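Long-range contact in cysteine desulfurase (PDB 6WCI), which probably catalyses the removal of sulfur from L-cysteine to give L-alanine, using pyridoxal 5'-phosphate and handing the sulfur to a carrier: residues P57-A63 with V308-Y312. Residues are numbered along the deposited sequence; the frame is centred on the assembly and turned at random.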
loop_
_atom_site.group_PDB
_atom_site.type_symbol
_atom_site.label_atom_id
_atom_site.label_comp_id
_atom_site.label_asym_id
_atom_site.label_seq_id
_atom_site.Cartn_x
_atom_site.Cartn_y
_atom_site.Cartn_z
ATOM N N PRO B 57 -3.136 -16.543 -10.942
ATOM C CA PRO B 57 -3.345 -16.993 -12.321
ATOM C C PRO B 57 -2.614 -16.093 -13.301
ATOM O O PRO B 57 -2.310 -14.930 -13.021
ATOM C CB PRO B 57 -4.861 -16.900 -12.507
ATOM C CG PRO B 57 -5.292 -15.850 -11.525
ATOM C CD PRO B 57 -4.350 -15.940 -10.356
ATOM N N VAL B 58 -2.333 -16.656 -14.476
ATOM C CA VAL B 58 -1.537 -15.940 -15.459
ATOM C C VAL B 58 -2.260 -14.689 -15.958
ATOM O O VAL B 58 -1.616 -13.740 -16.408
ATOM C CB VAL B 58 -1.168 -16.891 -16.608
ATOM C CG1 VAL B 58 -2.343 -17.068 -17.569
ATOM C CG2 VAL B 58 0.063 -16.383 -17.304
ATOM N N GLN B 59 -3.595 -14.663 -15.883
ATOM C CA GLN B 59 -4.347 -13.468 -16.253
ATOM C C GLN B 59 -4.008 -12.295 -15.335
ATOM O O GLN B 59 -3.944 -11.140 -15.782
ATOM C CB GLN B 59 -5.847 -13.770 -16.205
ATOM C CG GLN B 59 -6.334 -14.790 -17.228
ATOM C CD GLN B 59 -6.129 -16.245 -16.802
ATOM O OE1 GLN B 59 -5.471 -16.533 -15.804
ATOM N NE2 GLN B 59 -6.695 -17.166 -17.575
ATOM N N VAL B 60 -3.792 -12.575 -14.047
ATOM C CA VAL B 60 -3.446 -11.527 -13.088
ATOM C C VAL B 60 -2.007 -11.082 -13.279
ATOM O O VAL B 60 -1.708 -9.882 -13.320
ATOM C CB VAL B 60 -3.677 -12.022 -11.653
ATOM C CG1 VAL B 60 -3.042 -11.068 -10.654
ATOM C CG2 VAL B 60 -5.164 -12.186 -11.390
ATOM N N ILE B 61 -1.093 -12.049 -13.378
ATOM C CA ILE B 61 0.329 -11.749 -13.517
ATOM C C ILE B 61 0.568 -10.915 -14.769
ATOM O O ILE B 61 1.282 -9.906 -14.740
ATOM C CB ILE B 61 1.138 -13.062 -13.540
ATOM C CG1 ILE B 61 1.116 -13.711 -12.160
ATOM C CG2 ILE B 61 2.572 -12.829 -14.029
ATOM C CD1 ILE B 61 1.698 -15.100 -12.114
ATOM N N GLY B 62 -0.040 -11.321 -15.885
ATOM C CA GLY B 62 0.098 -10.568 -17.116
ATOM C C GLY B 62 -0.621 -9.232 -17.097
ATOM O O GLY B 62 -0.255 -8.320 -17.840
ATOM N N ALA B 63 -1.659 -9.096 -16.271
ATOM C CA ALA B 63 -2.314 -7.796 -16.141
ATOM C C ALA B 63 -1.369 -6.777 -15.522
ATOM O O ALA B 63 -1.271 -5.634 -15.987
ATOM C CB ALA B 63 -3.586 -7.919 -15.300
ATOM N N VAL B 308 -8.583 -8.147 -12.105
ATOM C CA VAL B 308 -8.569 -9.375 -12.901
ATOM C C VAL B 308 -8.782 -10.601 -12.013
ATOM O O VAL B 308 -9.481 -11.546 -12.400
ATOM C CB VAL B 308 -7.269 -9.477 -13.716
ATOM C CG1 VAL B 308 -7.242 -10.780 -14.500
ATOM C CG2 VAL B 308 -7.149 -8.283 -14.681
ATOM N N ALA B 309 -8.179 -10.612 -10.819
ATOM C CA ALA B 309 -8.399 -11.714 -9.882
ATOM C C ALA B 309 -9.875 -11.864 -9.549
ATOM O O ALA B 309 -10.415 -12.979 -9.541
ATOM C CB ALA B 309 -7.597 -11.495 -8.600
ATOM N N ALA B 310 -10.546 -10.748 -9.254
ATOM C CA ALA B 310 -11.972 -10.802 -8.951
ATOM C C ALA B 310 -12.764 -11.351 -10.130
ATOM O O ALA B 310 -13.648 -12.202 -9.957
ATOM C CB ALA B 310 -12.475 -9.408 -8.557
ATOM N N ASP B 311 -12.446 -10.894 -11.344
ATOM C CA ASP B 311 -13.155 -11.389 -12.518
ATOM C C ASP B 311 -12.846 -12.859 -12.770
ATOM O O ASP B 311 -13.725 -13.622 -13.193
ATOM C CB ASP B 311 -12.801 -10.546 -13.737
ATOM C CG ASP B 311 -13.515 -11.012 -14.983
ATOM O OD1 ASP B 311 -14.756 -10.884 -15.038
ATOM O OD2 ASP B 311 -12.839 -11.519 -15.903
ATOM N N TYR B 312 -11.614 -13.283 -12.488
ATOM C CA TYR B 312 -11.268 -14.692 -12.656
ATOM C C TYR B 312 -12.097 -15.570 -11.728
ATOM O O TYR B 312 -12.612 -16.611 -12.147
ATOM C CB TYR B 312 -9.772 -14.892 -12.409
ATOM C CG TYR B 312 -9.251 -16.288 -12.701
ATOM C CD1 TYR B 312 -8.737 -16.616 -13.954
ATOM C CD2 TYR B 312 -9.252 -17.270 -11.714
ATOM C CE1 TYR B 312 -8.249 -17.904 -14.227
ATOM C CE2 TYR B 312 -8.775 -18.558 -11.979
ATOM C CZ TYR B 312 -8.275 -18.864 -13.228
ATOM O OH TYR B 312 -7.801 -20.139 -13.469
#
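The ring of Tyr312 carries Pro57 over one of its faces and the amide of Gln59 beside it. Pro57 CB stands 4.0 Å from the centroid of the Tyr312 ring and 13° off its normal, a CH-pi contact in which the two side chains pass each other in opposite directions. Gln59 crosses the tyrosine at roughly a right angle, its amide plane tilted 55° from the ring. NE2 of Gln59 lies at the ring edge, in plane, whereas its OE1 comes in obliquely, 3.5 Å from Tyr312 CE1. The bend at chi2 carries the glutamine amide to the CD1/CE1 side of the ring. At its far end the phenol is fixed by a hydrogen bond between Tyr312 OH and Asp32 OD2.

Beyond the ring the contact is made by methyl groups, packed against each other and against backbone, and illustrates how branched valines and alanine methyls interdigitate between two antiparallel helices. Val308 splits its two methyls between neighbours: CG1 rests on Gln59, 3.6 Å from its carbonyl O, while CG2 meets Ala63 CB at 3.6 Å. Val60 replies with CG2, which presses against the backbone of Ala309, 3.4 Å from its N, and also touches the Ala309 methyl.

The axes of 58-63 and 308-312 run antiparallel at 162°, 9.1 Å apart at their closest. Pro57, the N-cap residue, thus sits beside the later turn of helix 300-316. In this class-V pyridoxal-phosphate enzyme the contact is plain helix-helix packing that joins helix 58-70 to helix 300-316. The latter packs its Ala310 against helix 81-101, while Val58 and Ile61 pack on Arg69 and Asp65 of the second subunit, respectively, placing helix 58-70 between helix 300-316 and the dimer partner.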